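Local coordinates for oligopeptide ABC transporter OppAIV (Borrelia burgdorferi B31, PDB 4GL8), which probably binds oligopeptides outside the cytoplasmic membrane and delivers them to an ABC transporter for uptake, at residues 246-249 against 250-254; 437-440 against 441-444; 406-409 against 410-413; 461-464 against 465-469; 185-188 against 189-193. One frame throughout, in Å; residues are numbered along the deposited sequence.

Contact 1: residues 246-249 against 250-254; sequences NSIT and AYNMY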
loop_
_atom_site.group_PDB
_atom_site.type_symbol
_atom_site.label_atom_id
_atom_site.label_comp_id
_atom_site.label_asym_id
_atom_site.label_seq_id
_atom_site.Cartn_x
_atom_site.Cartn_y
_atom_site.Cartn_z
ATOM N N ASN A 246 -3.514 20.233 1.061
ATOM C CA ASN A 246 -3.131 21.381 0.254
ATOM C C ASN A 246 -1.599 21.434 0.014
ATOM O O ASN A 246 -0.848 21.977 0.822
ATOM C CB ASN A 246 -3.640 22.663 0.941
ATOM C CG ASN A 246 -3.496 23.903 0.077
ATOM O OD1 ASN A 246 -2.469 24.132 -0.574
ATOM N ND2 ASN A 246 -4.525 24.728 0.088
ATOM N N SER A 247 -1.154 20.885 -1.116
ATOM C CA SER A 247 0.262 20.904 -1.479
ATOM C C SER A 247 0.891 22.312 -1.484
ATOM O O SER A 247 2.071 22.448 -1.174
ATOM C CB SER A 247 0.489 20.230 -2.842
ATOM O OG SER A 247 0.157 21.082 -3.917
ATOM N N ILE A 248 0.123 23.348 -1.815
ATOM C CA ILE A 248 0.640 24.721 -1.822
ATOM C C ILE A 248 0.921 25.195 -0.416
ATOM O O ILE A 248 1.867 25.920 -0.201
ATOM C CB ILE A 248 -0.331 25.741 -2.492
ATOM C CG1 ILE A 248 -0.464 25.456 -3.999
ATOM C CG2 ILE A 248 0.149 27.194 -2.288
ATOM C CD1 ILE A 248 0.820 25.675 -4.796
ATOM N N THR A 249 0.085 24.818 0.541
ATOM C CA THR A 249 0.314 25.215 1.920
ATOM C C THR A 249 1.597 24.555 2.387
ATOM O O THR A 249 2.505 25.212 2.896
ATOM C CB THR A 249 -0.831 24.745 2.813
ATOM O OG1 THR A 249 -2.047 25.338 2.345
ATOM C CG2 THR A 249 -0.573 25.127 4.275
ATOM N N ALA A 250 1.658 23.247 2.180
ATOM C CA ALA A 250 2.860 22.476 2.465
ATOM C C ALA A 250 4.114 23.068 1.792
ATOM O O ALA A 250 5.177 23.164 2.420
ATOM C CB ALA A 250 2.655 21.023 2.031
ATOM N N TYR A 251 3.997 23.466 0.529
ATOM C CA TYR A 251 5.159 23.963 -0.185
ATOM C C TYR A 251 5.611 25.325 0.358
ATOM O O TYR A 251 6.823 25.580 0.457
ATOM C CB TYR A 251 4.891 24.038 -1.675
ATOM C CG TYR A 251 6.079 24.473 -2.484
ATOM C CD1 TYR A 251 7.268 23.769 -2.422
ATOM C CD2 TYR A 251 6.007 25.578 -3.330
ATOM C CE1 TYR A 251 8.362 24.147 -3.168
ATOM C CE2 TYR A 251 7.091 25.969 -4.088
ATOM C CZ TYR A 251 8.265 25.245 -4.009
ATOM O OH TYR A 251 9.359 25.610 -4.741
ATOM N N ASN A 252 4.647 26.157 0.761
ATOM C CA ASN A 252 4.950 27.477 1.318
ATOM C C ASN A 252 5.588 27.349 2.691
ATOM O O ASN A 252 6.494 28.096 3.036
ATOM C CB ASN A 252 3.689 28.342 1.387
ATOM C CG ASN A 252 3.263 28.883 0.022
ATOM O OD1 ASN A 252 4.083 29.066 -0.892
ATOM N ND2 ASN A 252 1.966 29.177 -0.112
ATOM N N MET A 253 5.134 26.374 3.464
ATOM C CA MET A 253 5.773 26.075 4.743
ATOM C C MET A 253 7.214 25.595 4.579
ATOM O O MET A 253 8.058 25.908 5.409
ATOM C CB MET A 253 4.982 25.024 5.513
ATOM C CG MET A 253 3.742 25.599 6.163
ATOM S SD MET A 253 2.668 24.284 6.743
ATOM C CE MET A 253 3.513 23.707 8.220
ATOM N N TYR A 254 7.474 24.831 3.520
ATOM C CA TYR A 254 8.785 24.296 3.261
ATOM C C TYR A 254 9.757 25.414 2.803
ATOM O O TYR A 254 10.910 25.451 3.227
ATOM C CB TYR A 254 8.674 23.167 2.229
ATOM C CG TYR A 254 10.007 22.573 1.845
ATOM C CD1 TYR A 254 10.533 21.507 2.556
ATOM C CD2 TYR A 254 10.752 23.094 0.797
ATOM C CE1 TYR A 254 11.750 20.954 2.226
ATOM C CE2 TYR A 254 11.993 22.553 0.464
ATOM C CZ TYR A 254 12.494 21.493 1.189
ATOM O OH TYR A 254 13.720 20.934 0.895
#

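Contact 2: residues 437-440 against 441-444; sequences FLSI and FQTE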
loop_
_atom_site.group_PDB
_atom_site.type_symbol
_atom_site.label_atom_id
_atom_site.label_comp_id
_atom_site.label_asym_id
_atom_site.label_seq_id
_atom_site.Cartn_x
_atom_site.Cartn_y
_atom_site.Cartn_z
ATOM N N PHE A 437 0.134 -7.332 -6.310
ATOM C CA PHE A 437 -0.812 -6.711 -7.253
ATOM C C PHE A 437 -1.891 -7.629 -7.814
ATOM O O PHE A 437 -3.057 -7.246 -7.926
ATOM C CB PHE A 437 -0.024 -6.119 -8.392
ATOM C CG PHE A 437 0.768 -4.936 -7.987
ATOM C CD1 PHE A 437 2.073 -5.078 -7.530
ATOM C CD2 PHE A 437 0.182 -3.672 -7.995
ATOM C CE1 PHE A 437 2.771 -3.976 -7.103
ATOM C CE2 PHE A 437 0.906 -2.561 -7.598
ATOM C CZ PHE A 437 2.190 -2.711 -7.150
ATOM N N LEU A 438 -1.521 -8.831 -8.216
ATOM C CA LEU A 438 -2.493 -9.702 -8.873
ATOM C C LEU A 438 -3.535 -10.212 -7.873
ATOM O O LEU A 438 -4.690 -10.466 -8.219
ATOM C CB LEU A 438 -1.775 -10.849 -9.556
ATOM C CG LEU A 438 -0.840 -10.367 -10.655
ATOM C CD1 LEU A 438 -0.085 -11.567 -11.190
ATOM C CD2 LEU A 438 -1.636 -9.666 -11.752
ATOM N N SER A 439 -3.139 -10.275 -6.618
ATOM C CA SER A 439 -4.020 -10.689 -5.553
ATOM C C SER A 439 -5.285 -9.830 -5.342
ATOM O O SER A 439 -6.301 -10.351 -4.892
ATOM C CB SER A 439 -3.237 -10.677 -4.243
ATOM O OG SER A 439 -3.950 -11.463 -3.335
ATOM N N ILE A 440 -5.209 -8.518 -5.612
ATOM C CA ILE A 440 -6.345 -7.627 -5.363
ATOM C C ILE A 440 -7.487 -7.816 -6.336
ATOM O O ILE A 440 -8.610 -7.410 -6.071
ATOM C CB ILE A 440 -5.937 -6.147 -5.262
ATOM C CG1 ILE A 440 -5.391 -5.636 -6.603
ATOM C CG2 ILE A 440 -4.911 -6.022 -4.140
ATOM C CD1 ILE A 440 -5.150 -4.144 -6.666
ATOM N N PHE A 441 -7.206 -8.481 -7.440
ATOM C CA PHE A 441 -8.244 -8.876 -8.395
ATOM C C PHE A 441 -8.796 -10.306 -8.187
ATOM O O PHE A 441 -9.699 -10.714 -8.929
ATOM C CB PHE A 441 -7.717 -8.658 -9.829
ATOM C CG PHE A 441 -7.525 -7.193 -10.173
ATOM C CD1 PHE A 441 -8.568 -6.441 -10.655
ATOM C CD2 PHE A 441 -6.315 -6.582 -9.987
ATOM C CE1 PHE A 441 -8.401 -5.113 -10.968
ATOM C CE2 PHE A 441 -6.140 -5.252 -10.282
ATOM C CZ PHE A 441 -7.198 -4.511 -10.752
ATOM N N GLN A 442 -8.301 -11.052 -7.189
ATOM C CA GLN A 442 -8.959 -12.310 -6.821
ATOM C C GLN A 442 -10.320 -11.976 -6.251
ATOM O O GLN A 442 -10.452 -11.015 -5.514
ATOM C CB GLN A 442 -8.234 -13.090 -5.727
ATOM C CG GLN A 442 -6.892 -13.653 -6.079
ATOM C CD GLN A 442 -6.157 -14.263 -4.870
ATOM O OE1 GLN A 442 -4.972 -14.004 -4.648
ATOM N NE2 GLN A 442 -6.867 -15.040 -4.079
ATOM N N THR A 443 -11.312 -12.802 -6.547
ATOM C CA THR A 443 -12.713 -12.533 -6.187
ATOM C C THR A 443 -12.867 -12.005 -4.775
ATOM O O THR A 443 -13.562 -11.031 -4.543
ATOM C CB THR A 443 -13.573 -13.819 -6.363
ATOM O OG1 THR A 443 -13.586 -14.173 -7.756
ATOM C CG2 THR A 443 -15.039 -13.609 -5.859
ATOM N N GLU A 444 -12.199 -12.644 -3.831
ATOM C CA GLU A 444 -12.407 -12.331 -2.411
ATOM C C GLU A 444 -11.760 -11.033 -1.957
ATOM O O GLU A 444 -12.048 -10.595 -0.857
ATOM C CB GLU A 444 -11.940 -13.495 -1.510
ATOM C CG GLU A 444 -10.522 -14.007 -1.789
ATOM C CD GLU A 444 -10.413 -14.903 -3.035
ATOM O OE1 GLU A 444 -11.455 -15.258 -3.638
ATOM O OE2 GLU A 444 -9.282 -15.264 -3.426
#

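Contact 3: residues 406-409 against 410-413; sequences EEWS and TYIN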
loop_
_atom_site.group_PDB
_atom_site.type_symbol
_atom_site.label_atom_id
_atom_site.label_comp_id
_atom_site.label_asym_id
_atom_site.label_seq_id
_atom_site.Cartn_x
_atom_site.Cartn_y
_atom_site.Cartn_z
ATOM N N GLU A 406 -13.192 13.062 -1.889
ATOM C CA GLU A 406 -13.441 12.613 -0.525
ATOM C C GLU A 406 -12.164 12.704 0.306
ATOM O O GLU A 406 -11.066 12.477 -0.188
ATOM C CB GLU A 406 -13.974 11.166 -0.531
ATOM C CG GLU A 406 -15.391 11.014 -1.073
ATOM C CD GLU A 406 -15.921 9.589 -1.026
ATOM O OE1 GLU A 406 -15.152 8.596 -1.004
ATOM O OE2 GLU A 406 -17.156 9.445 -1.013
ATOM N N GLU A 407 -12.327 13.058 1.567
ATOM C CA GLU A 407 -11.243 13.030 2.518
ATOM C C GLU A 407 -10.758 11.572 2.636
ATOM O O GLU A 407 -11.541 10.633 2.481
ATOM C CB GLU A 407 -11.718 13.556 3.883
ATOM C CG GLU A 407 -10.607 13.859 4.896
ATOM C CD GLU A 407 -10.123 12.650 5.710
ATOM O OE1 GLU A 407 -10.903 11.687 5.957
ATOM O OE2 GLU A 407 -8.934 12.650 6.123
ATOM N N TRP A 408 -9.477 11.426 2.936
ATOM C CA TRP A 408 -8.758 10.178 2.898
ATOM C C TRP A 408 -9.501 9.013 3.557
ATOM O O TRP A 408 -9.647 7.981 2.928
ATOM C CB TRP A 408 -7.374 10.367 3.526
ATOM C CG TRP A 408 -6.399 9.134 3.398
ATOM C CD1 TRP A 408 -5.786 8.480 4.414
ATOM C CD2 TRP A 408 -5.919 8.521 2.188
ATOM N NE1 TRP A 408 -4.983 7.494 3.935
ATOM C CE2 TRP A 408 -5.040 7.488 2.570
ATOM C CE3 TRP A 408 -6.178 8.725 0.824
ATOM C CZ2 TRP A 408 -4.402 6.657 1.643
ATOM C CZ3 TRP A 408 -5.570 7.920 -0.086
ATOM C CH2 TRP A 408 -4.666 6.883 0.328
ATOM N N SER A 409 -9.996 9.177 4.782
ATOM C CA SER A 409 -10.741 8.099 5.466
ATOM C C SER A 409 -12.001 7.711 4.759
ATOM O O SER A 409 -12.323 6.539 4.687
ATOM C CB SER A 409 -11.100 8.476 6.912
ATOM O OG SER A 409 -9.940 8.404 7.732
ATOM N N THR A 410 -12.745 8.690 4.285
ATOM C CA THR A 410 -13.975 8.424 3.553
ATOM C C THR A 410 -13.640 7.743 2.229
ATOM O O THR A 410 -14.336 6.850 1.805
ATOM C CB THR A 410 -14.760 9.737 3.321
ATOM O OG1 THR A 410 -15.117 10.310 4.592
ATOM C CG2 THR A 410 -16.080 9.509 2.478
ATOM N N TYR A 411 -12.583 8.195 1.564
ATOM C CA TYR A 411 -12.150 7.595 0.297
ATOM C C TYR A 411 -11.822 6.104 0.435
ATOM O O TYR A 411 -12.230 5.302 -0.397
ATOM C CB TYR A 411 -10.940 8.349 -0.250
ATOM C CG TYR A 411 -10.171 7.593 -1.312
ATOM C CD1 TYR A 411 -10.588 7.598 -2.632
ATOM C CD2 TYR A 411 -9.019 6.904 -1.000
ATOM C CE1 TYR A 411 -9.880 6.933 -3.607
ATOM C CE2 TYR A 411 -8.296 6.228 -1.968
ATOM C CZ TYR A 411 -8.730 6.238 -3.266
ATOM O OH TYR A 411 -8.000 5.564 -4.229
ATOM N N ILE A 412 -11.119 5.750 1.506
ATOM C CA ILE A 412 -10.800 4.359 1.795
ATOM C C ILE A 412 -12.069 3.564 2.077
ATOM O O ILE A 412 -12.200 2.421 1.635
ATOM C CB ILE A 412 -9.884 4.205 3.030
ATOM C CG1 ILE A 412 -8.505 4.786 2.760
ATOM C CG2 ILE A 412 -9.760 2.742 3.470
ATOM C CD1 ILE A 412 -7.731 4.993 4.048
ATOM N N ASN A 413 -12.972 4.146 2.863
ATOM C CA ASN A 413 -14.250 3.494 3.142
ATOM C C ASN A 413 -15.022 3.262 1.853
ATOM O O ASN A 413 -15.630 2.239 1.697
ATOM C CB ASN A 413 -15.084 4.332 4.103
ATOM C CG ASN A 413 -16.472 3.784 4.279
ATOM O OD1 ASN A 413 -16.693 2.964 5.152
ATOM N ND2 ASN A 413 -17.409 4.184 3.412
HETATM O O HOH W 1 -15.037 13.375 2.907
#

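Contact 4: residues 461-464 against 465-469; sequences LLIK and SDNER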
loop_
_atom_site.group_PDB
_atom_site.type_symbol
_atom_site.label_atom_id
_atom_site.label_comp_id
_atom_site.label_asym_id
_atom_site.label_seq_id
_atom_site.Cartn_x
_atom_site.Cartn_y
_atom_site.Cartn_z
ATOM N N LEU A 461 -5.922 -19.609 -11.742
ATOM C CA LEU A 461 -4.520 -19.434 -12.124
ATOM C C LEU A 461 -3.708 -18.989 -10.916
ATOM O O LEU A 461 -2.587 -19.471 -10.718
ATOM C CB LEU A 461 -4.368 -18.462 -13.294
ATOM C CG LEU A 461 -4.802 -19.042 -14.657
ATOM C CD1 LEU A 461 -4.953 -17.930 -15.668
ATOM C CD2 LEU A 461 -3.812 -20.084 -15.201
ATOM N N LEU A 462 -4.268 -18.123 -10.074
ATOM C CA LEU A 462 -3.507 -17.659 -8.910
ATOM C C LEU A 462 -3.243 -18.788 -7.922
ATOM O O LEU A 462 -2.125 -18.908 -7.408
ATOM C CB LEU A 462 -4.185 -16.488 -8.199
ATOM C CG LEU A 462 -4.427 -15.211 -9.006
ATOM C CD1 LEU A 462 -4.623 -14.035 -8.085
ATOM C CD2 LEU A 462 -3.300 -14.876 -9.973
ATOM N N ILE A 463 -4.260 -19.624 -7.677
ATOM C CA ILE A 463 -4.105 -20.810 -6.817
ATOM C C ILE A 463 -2.973 -21.649 -7.376
ATOM O O ILE A 463 -2.108 -22.092 -6.643
ATOM C CB ILE A 463 -5.380 -21.699 -6.743
ATOM C CG1 ILE A 463 -6.604 -20.936 -6.191
ATOM C CG2 ILE A 463 -5.171 -22.937 -5.850
ATOM C CD1 ILE A 463 -6.354 -20.295 -4.860
ATOM N N LYS A 464 -2.974 -21.855 -8.685
ATOM C CA LYS A 464 -1.913 -22.651 -9.337
ATOM C C LYS A 464 -0.514 -22.092 -9.102
ATOM O O LYS A 464 0.438 -22.818 -8.777
ATOM C CB LYS A 464 -2.150 -22.728 -10.848
ATOM C CG LYS A 464 -2.803 -24.009 -11.321
ATOM C CD LYS A 464 -2.837 -24.093 -12.856
ATOM C CE LYS A 464 -1.438 -24.242 -13.391
ATOM N NZ LYS A 464 -1.330 -25.262 -14.484
ATOM N N SER A 465 -0.388 -20.788 -9.287
ATOM C CA SER A 465 0.880 -20.148 -9.009
ATOM C C SER A 465 1.360 -20.357 -7.548
ATOM O O SER A 465 2.561 -20.501 -7.341
ATOM C CB SER A 465 0.851 -18.677 -9.411
ATOM O OG SER A 465 0.235 -17.871 -8.454
ATOM N N ASP A 466 0.450 -20.424 -6.571
ATOM C CA ASP A 466 0.851 -20.627 -5.188
ATOM C C ASP A 466 1.449 -21.995 -5.008
ATOM O O ASP A 466 2.302 -22.188 -4.140
ATOM C CB ASP A 466 -0.314 -20.495 -4.196
ATOM C CG ASP A 466 -0.837 -19.087 -4.069
ATOM O OD1 ASP A 466 -0.056 -18.126 -4.265
ATOM O OD2 ASP A 466 -2.048 -18.945 -3.743
ATOM N N ASN A 467 1.013 -22.946 -5.826
ATOM C CA ASN A 467 1.498 -24.328 -5.740
ATOM C C ASN A 467 2.631 -24.722 -6.724
ATOM O O ASN A 467 2.994 -25.907 -6.843
ATOM C CB ASN A 467 0.287 -25.258 -5.904
ATOM C CG ASN A 467 -0.721 -25.120 -4.755
ATOM O OD1 ASN A 467 -1.877 -24.806 -4.972
ATOM N ND2 ASN A 467 -0.272 -25.352 -3.532
ATOM N N GLU A 468 3.187 -23.756 -7.435
ATOM C CA GLU A 468 4.220 -24.058 -8.432
ATOM C C GLU A 468 5.556 -23.528 -7.914
ATOM O O GLU A 468 5.749 -22.324 -7.768
ATOM C CB GLU A 468 3.859 -23.432 -9.769
ATOM C CG GLU A 468 4.869 -23.636 -10.884
ATOM C CD GLU A 468 5.254 -25.090 -11.055
ATOM O OE1 GLU A 468 4.410 -25.909 -11.540
ATOM O OE2 GLU A 468 6.392 -25.411 -10.666
ATOM N N ARG A 469 6.469 -24.445 -7.627
ATOM C CA ARG A 469 7.705 -24.121 -6.953
ATOM C C ARG A 469 8.749 -23.686 -7.965
ATOM O O ARG A 469 9.732 -23.093 -7.581
ATOM C CB ARG A 469 8.203 -25.342 -6.165
#

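Contact 5: residues 185-188 against 189-193; sequences VPMH and VIEKY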
loop_
_atom_site.group_PDB
_atom_site.type_symbol
_atom_site.label_atom_id
_atom_site.label_comp_id
_atom_site.label_asym_id
_atom_site.label_seq_id
_atom_site.Cartn_x
_atom_site.Cartn_y
_atom_site.Cartn_z
ATOM N N VAL A 185 1.478 -6.486 17.760
ATOM C CA VAL A 185 0.925 -5.383 18.549
ATOM C C VAL A 185 0.819 -5.802 20.011
ATOM O O VAL A 185 0.778 -6.988 20.294
ATOM C CB VAL A 185 -0.453 -4.938 18.017
ATOM C CG1 VAL A 185 -0.300 -4.279 16.665
ATOM C CG2 VAL A 185 -1.410 -6.112 17.929
ATOM N N PRO A 186 0.776 -4.825 20.948
ATOM C CA PRO A 186 0.851 -5.131 22.394
ATOM C C PRO A 186 -0.470 -5.587 23.015
ATOM O O PRO A 186 -1.333 -4.761 23.407
ATOM C CB PRO A 186 1.317 -3.814 23.015
ATOM C CG PRO A 186 0.885 -2.762 22.045
ATOM C CD PRO A 186 0.979 -3.395 20.677
ATOM N N MET A 187 -0.598 -6.898 23.156
ATOM C CA MET A 187 -1.865 -7.469 23.548
ATOM C C MET A 187 -2.284 -7.130 24.965
ATOM O O MET A 187 -3.460 -6.996 25.206
ATOM C CB MET A 187 -1.910 -8.971 23.290
ATOM C CG MET A 187 -2.095 -9.279 21.794
ATOM S SD MET A 187 -3.464 -8.402 21.000
ATOM C CE MET A 187 -4.859 -9.223 21.741
ATOM N N HIS A 188 -1.334 -6.947 25.877
ATOM C CA HIS A 188 -1.664 -6.530 27.254
ATOM C C HIS A 188 -2.395 -5.171 27.288
ATOM O O HIS A 188 -3.313 -4.947 28.102
ATOM C CB HIS A 188 -0.417 -6.597 28.181
ATOM C CG HIS A 188 0.601 -5.509 27.961
ATOM N ND1 HIS A 188 1.492 -5.512 26.908
ATOM C CD2 HIS A 188 0.908 -4.417 28.707
ATOM C CE1 HIS A 188 2.282 -4.461 26.999
ATOM N NE2 HIS A 188 1.965 -3.796 28.095
ATOM N N VAL A 189 -2.040 -4.306 26.342
ATOM C CA VAL A 189 -2.582 -2.947 26.274
ATOM C C VAL A 189 -3.905 -2.922 25.495
ATOM O O VAL A 189 -4.838 -2.233 25.873
ATOM C CB VAL A 189 -1.529 -1.994 25.677
ATOM C CG1 VAL A 189 -2.149 -0.722 25.139
ATOM C CG2 VAL A 189 -0.437 -1.692 26.696
ATOM N N ILE A 190 -3.992 -3.699 24.430
ATOM C CA ILE A 190 -5.252 -3.882 23.694
ATOM C C ILE A 190 -6.317 -4.527 24.578
ATOM O O ILE A 190 -7.452 -4.070 24.643
ATOM C CB ILE A 190 -5.015 -4.744 22.441
ATOM C CG1 ILE A 190 -4.135 -3.955 21.459
ATOM C CG2 ILE A 190 -6.348 -5.191 21.818
ATOM C CD1 ILE A 190 -3.537 -4.752 20.331
ATOM N N GLU A 191 -5.940 -5.588 25.270
ATOM C CA GLU A 191 -6.841 -6.244 26.225
ATOM C C GLU A 191 -7.470 -5.251 27.209
ATOM O O GLU A 191 -8.630 -5.337 27.528
ATOM C CB GLU A 191 -6.061 -7.232 27.057
ATOM C CG GLU A 191 -6.631 -8.603 27.007
ATOM C CD GLU A 191 -5.997 -9.403 25.903
ATOM O OE1 GLU A 191 -4.838 -9.861 26.105
ATOM O OE2 GLU A 191 -6.671 -9.578 24.861
ATOM N N LYS A 192 -6.650 -4.318 27.677
ATOM C CA LYS A 192 -7.016 -3.346 28.674
ATOM C C LYS A 192 -7.867 -2.208 28.104
ATOM O O LYS A 192 -8.963 -1.948 28.604
ATOM C CB LYS A 192 -5.726 -2.829 29.295
ATOM C CG LYS A 192 -5.876 -1.846 30.428
ATOM C CD LYS A 192 -4.738 -2.020 31.440
ATOM C CE LYS A 192 -4.261 -0.686 32.016
ATOM N NZ LYS A 192 -4.238 -0.708 33.514
ATOM N N TYR A 193 -7.378 -1.582 27.030
ATOM C CA TYR A 193 -7.941 -0.350 26.499
ATOM C C TYR A 193 -8.899 -0.522 25.334
ATOM O O TYR A 193 -9.604 0.419 24.995
ATOM C CB TYR A 193 -6.805 0.624 26.106
ATOM C CG TYR A 193 -6.063 1.110 27.328
ATOM C CD1 TYR A 193 -6.624 2.088 28.159
ATOM C CD2 TYR A 193 -4.835 0.560 27.692
ATOM C CE1 TYR A 193 -5.969 2.523 29.294
ATOM C CE2 TYR A 193 -4.166 0.998 28.816
ATOM C CZ TYR A 193 -4.744 1.972 29.616
ATOM O OH TYR A 193 -4.103 2.382 30.754
#

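Contact 1: residues 246-249 against 250-254
Thr249 and Met253 lie side by side on the opening turns of helix 247-255, which begins with an N-cap. Asn246, the residue just before the helix, turns its side chain back so that OD1 accepts from Thr249 N at 2.9 Å. The donor stands 50° out of the carbonyl plane of that amide, so the cap is made from above the flat group. Capping is a local solution to a general problem, the backbone N-H groups of a first turn that have no helical carbonyl before them.

The side chain of Met253 can be followed outward from the backbone. Its CB rests 3.6 Å from Thr249 O, the same carbonyl that accepts from Met253 N. Met253 CG stays 3.5 Å from Thr249 O. SD then draws alongside the threonine methyl, 4.2 Å from Thr249 CG2, which is placed on this side because it lies anti to the backbone N. At chi3 the chain bends (75°), and CE turns off from the threonine. Elsewhere the methionine touches Glu258.

On the other flanks the helix meets the body of the protein: Ala250 packs on Ile262 of strand 261-263, and Ser247 OG is hydrogen-bonded to Asp380. Ile248 and Asn252 form a second side-by-side pair, the CG2 branch of the isoleucine meeting ND2 at 3.5 Å. That ND2 also comes within 3.3 Å of Ile248 O, but at an angle too poor for a hydrogen bond, and the carbonyl is taken instead by Asn252 N at 3.0 Å.

Contact 2: residues 437-440 against 441-444
Phe441 N and Gln442 N donate to Leu438 O and Ser439 O, in successive i to i+3 bonds, a tight wind of the chain as it leaves helix 435-438. Ser439 and Gln442 repeat this link with their side chains. With OG anti to the backbone N (chi1 -162°), the serine hydroxyl donates to Gln442 OE1 at 3.0 Å, arriving from above the plane of the amide. The glutamine chain is extended beyond CG, and its CG passes 3.6 Å from Ser439 O on the way. These are three-residue, 3-10-like turns, by which the chain passes from helix 435-438 into the loop before helix 456-466, and the second is closed by main chain and side chain alike. Ser439 O takes a further bond from Asn445 ND2 within that loop.

The apolar flank faces the protein interior. Ile440 and Phe441 run alongside each other, CG1 of the isoleucine lying 3.6 Å from CD2 of the ring, while CD1 comes 3.9 Å from CE2. At the edge of the same ring, near its plane, sits Phe437 O. Phe441 also meets the ring of Phe494, and Leu438 packs against Leu478 and Ile485 of helix 471-489.

Contact 3: residues 406-409 against 410-413
Trp408 and Ile412, four residues apart, make the tight side of this contact. The isoleucine tip lies over one indole face, CD1 sitting 3.9 Å from the centroid of the five-membered ring in a CH-pi contact only 19° off the normal. Tyr411 flanks the six-membered ring: the two planes are nearly parallel, at 18°, but slid so far apart that they barely overlap, and CZ3 of Trp408 touches CD2 of Tyr411 at 3.7 Å. Trp408 NE1 is hydrogen-bonded to Asp50, a bond that would hold the indole's rotation; the ring also packs on the backbone of the bound peptide. This is therefore part of the peptide site, built where strand 401-406 passes into helix 408-417. Glu407 is the N-cap, its chain bent at chi2 (-85°) so that OE1 accepts from Ser409 N at 2.9 Å, the donor lying above the carboxylate plane.

The looser, more polar side is where Thr410 is exposed and a water sits. Thr410 crosses Glu406 at about a right angle, CG2 touching the carboxylate carbon CD at 3.5 Å; that carboxylate is held by Lys375 and Ser414. The water accepts from Glu407 N at 3.0 Å and makes a weak, long link to Thr410 OG1.

Contact 4: residues 461-464 against 465-469
Ser465 bonds back to both Leu461 and Leu462 as helix 456-466 approaches its end. Its backbone N makes the regular helical bond to Leu461 O at 2.9 Å. Its hydroxyl sits between the backbone N and the carbonyl carbon (chi1 81°), which swings OG over to donate to Leu462 O at 2.8 Å. A serine hydroxyl is in this way satisfied inside its own helix while the residue packs against Leu478 of helix 471-489 and Met435.

Asp466 comes next, and its N shares Leu462 O with the serine, at 3.1 Å. The same N-H makes a weak second bond to Ile463 O. The aspartate bends back towards the preceding turn, OD2 lying 3.7 Å from Leu462 O.

Asn467 is the first residue to leave helical backbone angles, and the bonding frays with it. Its N divides between two carbonyls in weak bonds, to Ile463 O and, at 3.0 Å, to Lys464 O. Its side chain runs alongside that of Ile463.

Glu468 turns CB towards the last turn, 3.6 Å from Lys464 O. Its N makes a weak bond to Ser465 O. The glutamate chain bends at chi2, and OE2 is hydrogen-bonded to Asp470 N, just before helix 471-489.

The chemistry implies a helix end spent gradually, strong bonds giving way to weak shared ones; the Asp466 carboxylate, beside Leu462 O at the C-terminal end of a helix, may find its charge slightly disfavoured.

Contact 5: residues 185-188 against 189-193
Ile190 pushes its tip into a notch formed by Val185 and Met187. CD1 meets Val185 CG2 at 3.5 Å, tighter than usual for two carbons, and the two side chains cross at about a right angle there. On the neighbouring wall of the notch lies the sulfur of Met187, SD being 3.7 Å from the same CD1. The methionine can offer its sulfur because the chain folds at chi2 (-51°) and again at chi3; its CE then reaches Glu191, 3.6 Å from OE2.

A second bump is the CG2 methyl of Val189. It rises over one face of the His188 imidazole, 3.7 Å from the ring centroid and 23° off the normal, in a CH-pi contact between neighbours along the chain. The histidine lies this way because CG stands between its backbone N and carbonyl carbon, while NE2 is hydrogen-bonded to Asp103 and the ring meets that of Trp101. Pro186 CB comes to 4.3 Å from Val189 CB at its flank.

The backbone turns into the helix here. Pro186 O accepts twice, from Ile190 N and from Val189 N. Met187 and Ile190 both lean on Arg118 of helix 109-119. The arrangement is that of a helix start with proline at the N-cap position, opening the short helix 187-193.

Contacts 1, 3 and 5 each open a helix, yet solve the start differently: an asparagine amide caps the first, a glutamate carboxylate the second, and a proline precedes the third. Contacts 2 and 4 lie towards the other ends of helices 435-438 and 456-466, and they touch, Leu462 of contact 4 packing on Gln442 and Leu438 of contact 2. Contact 2 is buried, its centre about 14 Å from that of the chain; the others are partly buried, and 1, 4 and 5 lie some 23 to 25 Å out. Contact 3 adjoins the bound peptide. Rings take part in contacts 2, 3 and 5; backbone bonding dominates 1 and 4; contact 5 adds a close apolar fit.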